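Local coordinates for nascent polypeptide-associated complex subunit alpha-like UBA domain-containing protein (Chaetomium thermophilum, PDB 5NNP) that probably regulates an N-terminal acetyltransferase, to whose chain this C-terminal UBA domain, of the HYPK family, is bound, at residues C[12-17]-C[38-43]; C[16-21]-C[26-31]. One frame throughout, in Å; residues are numbered along the deposited sequence.

Contact 1: C[12-17]-C[38-43]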
ATOM      1  N   ASN C  12     -19.225   3.051  34.089  1.00 48.49           N
ATOM      2  CA  ASN C  12     -18.671   4.398  34.144  1.00 55.81           C
ATOM      3  C   ASN C  12     -17.198   4.385  34.523  1.00 55.11           C
ATOM      4  O   ASN C  12     -16.440   5.273  34.132  1.00 56.82           O
ATOM      5  CB  ASN C  12     -19.451   5.266  35.127  1.00 53.63           C
ATOM      6  CG  ASN C  12     -20.856   5.560  34.646  1.00 64.91           C
ATOM      7  OD1 ASN C  12     -21.162   5.408  33.463  1.00 63.18           O
ATOM      8  ND2 ASN C  12     -21.724   5.983  35.561  1.00 74.09           N
ATOM      9  N   LEU C  13     -16.800   3.372  35.284  1.00 49.59           N
ATOM     10  CA  LEU C  13     -15.413   3.234  35.682  1.00 56.28           C
ATOM     11  C   LEU C  13     -14.572   2.857  34.470  1.00 60.67           C
ATOM     12  O   LEU C  13     -13.543   3.473  34.214  1.00 63.87           O
ATOM     13  CB  LEU C  13     -15.255   2.190  36.784  1.00 52.91           C
ATOM     14  CG  LEU C  13     -13.804   1.955  37.221  1.00 53.32           C
ATOM     15  CD1 LEU C  13     -13.286   3.099  38.083  1.00 52.16           C
ATOM     16  CD2 LEU C  13     -13.671   0.621  37.947  1.00 52.46           C
ATOM     17  N   LEU C  14     -15.015   1.852  33.723  1.00 57.77           N
ATOM     18  CA  LEU C  14     -14.301   1.445  32.512  1.00 56.58           C
ATOM     19  C   LEU C  14     -14.275   2.556  31.470  1.00 55.14           C
ATOM     20  O   LEU C  14     -13.282   2.719  30.757  1.00 50.64           O
ATOM     21  CB  LEU C  14     -14.920   0.186  31.908  1.00 51.24           C
ATOM     22  CG  LEU C  14     -14.416  -1.143  32.471  1.00 54.29           C
ATOM     23  CD1 LEU C  14     -14.732  -1.269  33.942  1.00 56.82           C
ATOM     24  CD2 LEU C  14     -15.046  -2.278  31.718  1.00 60.65           C
ATOM     25  N   VAL C  15     -15.359   3.321  31.385  1.00 58.92           N
ATOM     26  CA  VAL C  15     -15.429   4.415  30.423  1.00 63.12           C
ATOM     27  C   VAL C  15     -14.340   5.431  30.734  1.00 58.99           C
ATOM     28  O   VAL C  15     -13.569   5.816  29.859  1.00 53.94           O
ATOM     29  CB  VAL C  15     -16.816   5.112  30.419  1.00 53.62           C
ATOM     30  CG1 VAL C  15     -16.733   6.451  29.714  1.00 52.19           C
ATOM     31  CG2 VAL C  15     -17.853   4.236  29.737  1.00 49.44           C
ATOM     32  N   GLU C  16     -14.258   5.830  31.997  1.00 58.18           N
ATOM     33  CA  GLU C  16     -13.304   6.844  32.416  1.00 59.71           C
ATOM     34  C   GLU C  16     -11.846   6.364  32.405  1.00 56.86           C
ATOM     35  O   GLU C  16     -10.940   7.127  32.065  1.00 57.70           O
ATOM     36  CB  GLU C  16     -13.676   7.354  33.812  1.00 59.02           C
ATOM     37  CG  GLU C  16     -12.569   8.111  34.522  1.00 71.26           C
ATOM     38  CD  GLU C  16     -12.364   9.524  33.993  1.00 78.62           C
ATOM     39  OE1 GLU C  16     -13.261  10.048  33.293  1.00 77.47           O
ATOM     40  OE2 GLU C  16     -11.298  10.110  34.287  1.00 81.19           O
ATOM     41  N   GLU C  17     -11.608   5.110  32.775  1.00 53.67           N
ATOM     42  CA  GLU C  17     -10.231   4.670  33.015  1.00 60.35           C
ATOM     43  C   GLU C  17      -9.638   3.900  31.836  1.00 55.89           C
ATOM     44  O   GLU C  17      -8.433   3.686  31.781  1.00 52.49           O
ATOM     45  CB  GLU C  17     -10.147   3.811  34.290  1.00 57.38           C
ATOM     46  CG  GLU C  17     -10.502   4.537  35.591  1.00 58.32           C
ATOM     47  CD  GLU C  17      -9.512   5.637  35.956  1.00 73.31           C
ATOM     48  OE1 GLU C  17      -9.951   6.690  36.471  1.00 76.38           O
ATOM     49  OE2 GLU C  17      -8.294   5.453  35.740  1.00 76.07           O
ATOM     50  N   LYS C  38     -11.939  -8.431  36.647  1.00 56.25           N
ATOM     51  CA  LYS C  38     -11.503  -9.428  35.685  1.00 58.14           C
ATOM     52  C   LYS C  38     -11.380  -8.772  34.309  1.00 64.25           C
ATOM     53  O   LYS C  38     -10.384  -8.963  33.603  1.00 69.72           O
ATOM     54  CB  LYS C  38     -12.464 -10.618  35.647  1.00 57.53           C
ATOM     55  CG  LYS C  38     -11.937 -11.806  34.866  1.00 61.35           C
ATOM     56  CD  LYS C  38     -13.049 -12.805  34.573  1.00 74.15           C
ATOM     57  CE  LYS C  38     -12.605 -13.848  33.556  1.00 79.57           C
ATOM     58  NZ  LYS C  38     -13.745 -14.702  33.134  1.00 85.71           N
ATOM     59  N   ALA C  39     -12.376  -7.975  33.935  1.00 61.80           N
ATOM     60  CA  ALA C  39     -12.371  -7.335  32.616  1.00 57.62           C
ATOM     61  C   ALA C  39     -11.182  -6.375  32.437  1.00 58.25           C
ATOM     62  O   ALA C  39     -10.513  -6.401  31.407  1.00 61.12           O
ATOM     63  CB  ALA C  39     -13.686  -6.601  32.379  1.00 49.32           C
ATOM     64  N   MET C  40     -10.916  -5.538  33.437  1.00 53.56           N
ATOM     65  CA  MET C  40      -9.795  -4.598  33.368  1.00 49.44           C
ATOM     66  C   MET C  40      -8.439  -5.307  33.282  1.00 56.86           C
ATOM     67  O   MET C  40      -7.540  -4.869  32.562  1.00 54.84           O
ATOM     68  CB  MET C  40      -9.800  -3.660  34.581  1.00 56.82           C
ATOM     69  CG  MET C  40     -10.898  -2.596  34.578  1.00 59.53           C
ATOM     70  SD  MET C  40     -10.709  -1.424  35.935  1.00 54.07           S
ATOM     71  CE  MET C  40     -11.309  -2.368  37.326  1.00 47.63           C
ATOM     72  N   LYS C  41      -8.285  -6.399  34.024  1.00 58.58           N
ATOM     73  CA  LYS C  41      -7.039  -7.153  33.985  1.00 56.28           C
ATOM     74  C   LYS C  41      -6.831  -7.806  32.612  1.00 60.34           C
ATOM     75  O   LYS C  41      -5.715  -7.860  32.101  1.00 61.16           O
ATOM     76  CB  LYS C  41      -7.021  -8.215  35.084  1.00 55.27           C
ATOM     77  CG  LYS C  41      -6.870  -7.674  36.496  1.00 57.14           C
ATOM     78  CD  LYS C  41      -6.715  -8.829  37.474  1.00 55.79           C
ATOM     79  CE  LYS C  41      -6.288  -8.373  38.849  1.00 59.21           C
ATOM     80  NZ  LYS C  41      -5.848  -9.544  39.648  1.00 66.12           N
ATOM     81  N   ALA C  42      -7.916  -8.303  32.022  1.00 58.64           N
ATOM     82  CA  ALA C  42      -7.858  -8.964  30.719  1.00 52.90           C
ATOM     83  C   ALA C  42      -7.473  -7.981  29.618  1.00 48.88           C
ATOM     84  O   ALA C  42      -6.609  -8.260  28.783  1.00 43.40           O
ATOM     85  CB  ALA C  42      -9.199  -9.619  30.402  1.00 41.24           C
ATOM     86  N   TYR C  43      -8.126  -6.822  29.648  1.00 48.54           N
ATOM     87  CA  TYR C  43      -7.940  -5.769  28.663  1.00 46.93           C
ATOM     88  C   TYR C  43      -6.518  -5.219  28.559  1.00 47.15           C
ATOM     89  O   TYR C  43      -6.102  -4.834  27.477  1.00 54.27           O
ATOM     90  CB  TYR C  43      -8.896  -4.613  28.965  1.00 48.56           C
ATOM     91  CG  TYR C  43      -8.920  -3.571  27.875  1.00 47.94           C
ATOM     92  CD1 TYR C  43      -8.087  -2.460  27.926  1.00 51.44           C
ATOM     93  CD2 TYR C  43      -9.758  -3.707  26.787  1.00 40.02           C
ATOM     94  CE1 TYR C  43      -8.099  -1.510  26.922  1.00 44.12           C
ATOM     95  CE2 TYR C  43      -9.779  -2.771  25.793  1.00 40.80           C
ATOM     96  CZ  TYR C  43      -8.948  -1.677  25.856  1.00 43.98           C
ATOM     97  OH  TYR C  43      -8.986  -0.744  24.848  1.00 46.04           O
TER
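Met-40 reaches across to Leu-13 and Leu-14, joining helix 36-43 to helix 8-18 within the three-helix UBA bundle. Between segments 12-17 and 38-43 the nearest CA atoms are those of Leu-14 and Met-40, 7.6 Å apart, and the segments together bury 158 Å² through apolar contacts, without a hydrogen bond between them. The CB of Met-40 points toward helix 8-18. From it CG leaves on the far side from the carbonyl carbon (chi1 -73°), and there meets Leu-14, with 4.1 Å between Met-40 CG and Leu-14 CD1. The two side chains run at a slant to each other. One bond further, Met-40 SD is 4.1 Å from Leu-13 CD2. The chain, extended as far as the sulfur, bends at chi3 (-77°), and this turn sets the terminal methyl against the same leucine branch. Leu-13 and the methionine cross at about a right angle. Outside the two segments, Leu-14 also packs on Ala-25 and Leu-29 of helix 22-30. On the chain of the N-terminal acetyltransferase-like protein, Ala-728 touches Leu-13 and Val-734 touches Met-40, so the Leu-13 and Met-40 pair borders the interface with that chain. The closest approach between the segments is methyl to methyl, Met-40 CE to Leu-13 CD2 at 3.9 Å.

Contact 2: C[16-21]-C[26-31]; sequences EELELS and TELLKA
Leu-28 meets Leu-18 and Leu-20 through one branch, CD2, which joins helix 22-30 to the end of helix 8-18 and to the turn after it. Thr-26 begins the segment. Its backbone O accepts the N-H of Lys-30 at 2.7 Å (Lys-30 N to Thr-26 O), evidence of regular helix under the leucine. Glu-27 O receives the N-H of Ala-31 in the same way. Leu-28 follows, its CB pointing toward segment 16-21. With CG anti to the backbone N (chi1 174°), the side chain brings CD2 to 4.2 Å from Leu-18 CD1, and the two leucines cross at about a right angle. The same methyl of Leu-28 is 4.3 Å from Leu-20 CD1, so Leu-28 spans the place where the backbone turns at Glu-19, the first residue to leave helical geometry, with positive phi (62°). Next in sequence, Leu-29 packs instead on Asp-10 and Val-11 of helix 8-18 and on Ala-36. Across the contact, Glu-19 OE2 forms salt bridges with Lys-686 and Lys-688 of the acetyltransferase-like chain. Two residues further on, Ser-21 is the N-cap of helix 22-30, its OG hydrogen-bonded to Lys-24 N. The packing of Leu-28 against Leu-18 and Leu-20 thus forms the part of the core between the first two helices of a three-helix UBA fold, consistent with the HYPK UBA family.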
ATOM      1  N   GLU C  16     -14.258   5.830  31.997  1.00 58.18           N
ATOM      2  CA  GLU C  16     -13.304   6.844  32.416  1.00 59.71           C
ATOM      3  C   GLU C  16     -11.846   6.364  32.405  1.00 56.86           C
ATOM      4  O   GLU C  16     -10.940   7.127  32.065  1.00 57.70           O
ATOM      5  CB  GLU C  16     -13.676   7.354  33.812  1.00 59.02           C
ATOM      6  CG  GLU C  16     -12.569   8.111  34.522  1.00 71.26           C
ATOM      7  CD  GLU C  16     -12.364   9.524  33.993  1.00 78.62           C
ATOM      8  OE1 GLU C  16     -13.261  10.048  33.293  1.00 77.47           O
ATOM      9  OE2 GLU C  16     -11.298  10.110  34.287  1.00 81.19           O
ATOM     10  N   GLU C  17     -11.608   5.110  32.775  1.00 53.67           N
ATOM     11  CA  GLU C  17     -10.231   4.670  33.015  1.00 60.35           C
ATOM     12  C   GLU C  17      -9.638   3.900  31.836  1.00 55.89           C
ATOM     13  O   GLU C  17      -8.433   3.686  31.781  1.00 52.49           O
ATOM     14  CB  GLU C  17     -10.147   3.811  34.290  1.00 57.38           C
ATOM     15  CG  GLU C  17     -10.502   4.537  35.591  1.00 58.32           C
ATOM     16  CD  GLU C  17      -9.512   5.637  35.956  1.00 73.31           C
ATOM     17  OE1 GLU C  17      -9.951   6.690  36.471  1.00 76.38           O
ATOM     18  OE2 GLU C  17      -8.294   5.453  35.740  1.00 76.07           O
ATOM     19  N   LEU C  18     -10.488   3.473  30.903  1.00 56.99           N
ATOM     20  CA  LEU C  18     -10.019   2.800  29.686  1.00 49.67           C
ATOM     21  C   LEU C  18     -10.338   3.635  28.454  1.00 52.18           C
ATOM     22  O   LEU C  18      -9.891   3.334  27.355  1.00 57.86           O
ATOM     23  CB  LEU C  18     -10.641   1.410  29.552  1.00 43.93           C
ATOM     24  CG  LEU C  18     -10.177   0.429  30.630  1.00 48.07           C
ATOM     25  CD1 LEU C  18     -10.912  -0.901  30.559  1.00 40.37           C
ATOM     26  CD2 LEU C  18      -8.661   0.232  30.546  1.00 55.90           C
ATOM     27  N   GLU C  19     -11.112   4.693  28.657  1.00 51.20           N
ATOM     28  CA  GLU C  19     -11.455   5.627  27.596  1.00 51.90           C
ATOM     29  C   GLU C  19     -12.236   4.905  26.509  1.00 56.22           C
ATOM     30  O   GLU C  19     -11.982   5.075  25.325  1.00 58.24           O
ATOM     31  CB  GLU C  19     -10.194   6.309  27.033  1.00 47.42           C
ATOM     32  CG  GLU C  19      -9.413   7.101  28.101  1.00 57.14           C
ATOM     33  CD  GLU C  19      -8.524   8.207  27.549  1.00 62.99           C
ATOM     34  OE1 GLU C  19      -7.885   8.002  26.491  1.00 67.38           O
ATOM     35  OE2 GLU C  19      -8.463   9.282  28.189  1.00 64.41           O
ATOM     36  N   LEU C  20     -13.196   4.096  26.941  1.00 57.71           N
ATOM     37  CA  LEU C  20     -14.056   3.352  26.035  1.00 52.11           C
ATOM     38  C   LEU C  20     -15.440   3.979  25.918  1.00 55.19           C
ATOM     39  O   LEU C  20     -15.898   4.669  26.818  1.00 54.36           O
ATOM     40  CB  LEU C  20     -14.189   1.910  26.510  1.00 46.53           C
ATOM     41  CG  LEU C  20     -12.880   1.138  26.603  1.00 48.05           C
ATOM     42  CD1 LEU C  20     -13.163  -0.313  26.894  1.00 47.91           C
ATOM     43  CD2 LEU C  20     -12.105   1.273  25.322  1.00 36.40           C
ATOM     44  N   SER C  21     -16.106   3.727  24.800  1.00 59.65           N
ATOM     45  CA  SER C  21     -17.503   4.103  24.649  1.00 58.89           C
ATOM     46  C   SER C  21     -18.325   3.309  25.639  1.00 63.42           C
ATOM     47  O   SER C  21     -17.934   2.207  26.020  1.00 63.14           O
ATOM     48  CB  SER C  21     -17.993   3.832  23.227  1.00 60.54           C
ATOM     49  OG  SER C  21     -17.999   2.437  22.955  1.00 62.72           O
ATOM     50  N   THR C  26     -19.415  -1.702  28.237  1.00 54.69           N
ATOM     51  CA  THR C  26     -20.446  -2.644  28.645  1.00 55.77           C
ATOM     52  C   THR C  26     -20.216  -4.023  28.039  1.00 59.71           C
ATOM     53  O   THR C  26     -20.271  -5.048  28.727  1.00 65.35           O
ATOM     54  CB  THR C  26     -21.835  -2.135  28.247  1.00 55.22           C
ATOM     55  OG1 THR C  26     -22.175  -1.010  29.071  1.00 59.77           O
ATOM     56  CG2 THR C  26     -22.880  -3.241  28.412  1.00 47.89           C
ATOM     57  N   GLU C  27     -19.970  -4.035  26.738  1.00 56.44           N
ATOM     58  CA  GLU C  27     -19.669  -5.254  26.021  1.00 60.69           C
ATOM     59  C   GLU C  27     -18.487  -5.988  26.664  1.00 62.40           C
ATOM     60  O   GLU C  27     -18.535  -7.204  26.830  1.00 63.03           O
ATOM     61  CB  GLU C  27     -19.382  -4.924  24.558  1.00 66.96           C
ATOM     62  CG  GLU C  27     -19.065  -6.110  23.695  1.00 79.38           C
ATOM     63  CD  GLU C  27     -18.528  -5.697  22.338  1.00 89.14           C
ATOM     64  OE1 GLU C  27     -18.663  -4.503  21.979  1.00 89.08           O
ATOM     65  OE2 GLU C  27     -17.966  -6.568  21.639  1.00 94.73           O
ATOM     66  N   LEU C  28     -17.440  -5.246  27.038  1.00 57.70           N
ATOM     67  CA  LEU C  28     -16.252  -5.851  27.640  1.00 51.90           C
ATOM     68  C   LEU C  28     -16.627  -6.455  28.977  1.00 52.85           C
ATOM     69  O   LEU C  28     -16.250  -7.584  29.286  1.00 59.39           O
ATOM     70  CB  LEU C  28     -15.115  -4.830  27.809  1.00 49.30           C
ATOM     71  CG  LEU C  28     -13.841  -5.282  28.560  1.00 49.09           C
ATOM     72  CD1 LEU C  28     -13.191  -6.461  27.879  1.00 45.68           C
ATOM     73  CD2 LEU C  28     -12.809  -4.154  28.733  1.00 44.73           C
ATOM     74  N   LEU C  29     -17.371  -5.692  29.770  1.00 48.51           N
ATOM     75  CA  LEU C  29     -17.876  -6.179  31.046  1.00 41.20           C
ATOM     76  C   LEU C  29     -18.764  -7.408  30.886  1.00 52.29           C
ATOM     77  O   LEU C  29     -18.675  -8.347  31.683  1.00 51.05           O
ATOM     78  CB  LEU C  29     -18.651  -5.082  31.756  1.00 45.36           C
ATOM     79  CG  LEU C  29     -17.786  -4.106  32.542  1.00 56.76           C
ATOM     80  CD1 LEU C  29     -18.566  -2.849  32.930  1.00 54.76           C
ATOM     81  CD2 LEU C  29     -17.221  -4.818  33.761  1.00 60.40           C
ATOM     82  N   LYS C  30     -19.622  -7.408  29.862  1.00 52.65           N
ATOM     83  CA  LYS C  30     -20.525  -8.536  29.645  1.00 59.18           C
ATOM     84  C   LYS C  30     -19.700  -9.761  29.242  1.00 62.03           C
ATOM     85  O   LYS C  30     -20.090 -10.904  29.482  1.00 69.85           O
ATOM     86  CB  LYS C  30     -21.597  -8.211  28.585  1.00 71.07           C
ATOM     87  CG  LYS C  30     -22.785  -9.201  28.578  1.00 82.50           C
ATOM     88  CD  LYS C  30     -23.692  -9.114  27.327  1.00 92.30           C
ATOM     89  CE  LYS C  30     -24.663 -10.321  27.231  1.00 78.86           C
ATOM     90  NZ  LYS C  30     -25.590 -10.304  26.052  1.00 76.07           N
ATOM     91  N   ALA C  31     -18.542  -9.509  28.647  1.00 59.59           N
ATOM     92  CA  ALA C  31     -17.648 -10.568  28.208  1.00 56.04           C
ATOM     93  C   ALA C  31     -16.999 -11.273  29.388  1.00 61.98           C
ATOM     94  O   ALA C  31     -16.431 -12.350  29.245  1.00 69.52           O
ATOM     95  CB  ALA C  31     -16.593  -9.996  27.301  1.00 46.65           C
TER

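From the N terminus the chain runs along helix 8-18, turns and continues as helix 22-30, and passes through a loop into helix 36-43. Contact 2 closes the short loop, with four helical residues between its segments. Contact 1 closes the longer one, with 20 residues between segments 12-17 and 38-43. The span of contact 2 (16-31) lies within that of contact 1 (12-43), the two overlapping at Glu-16 and Glu-17 on helix 8-18. Their centres lie 6 Å apart. Tyr-43 connects them, with CD2 3.6 Å from Leu-28 CD2 and OH 3.7 Å from Leu-20 CD2, tying all three helices and the first turn into one core.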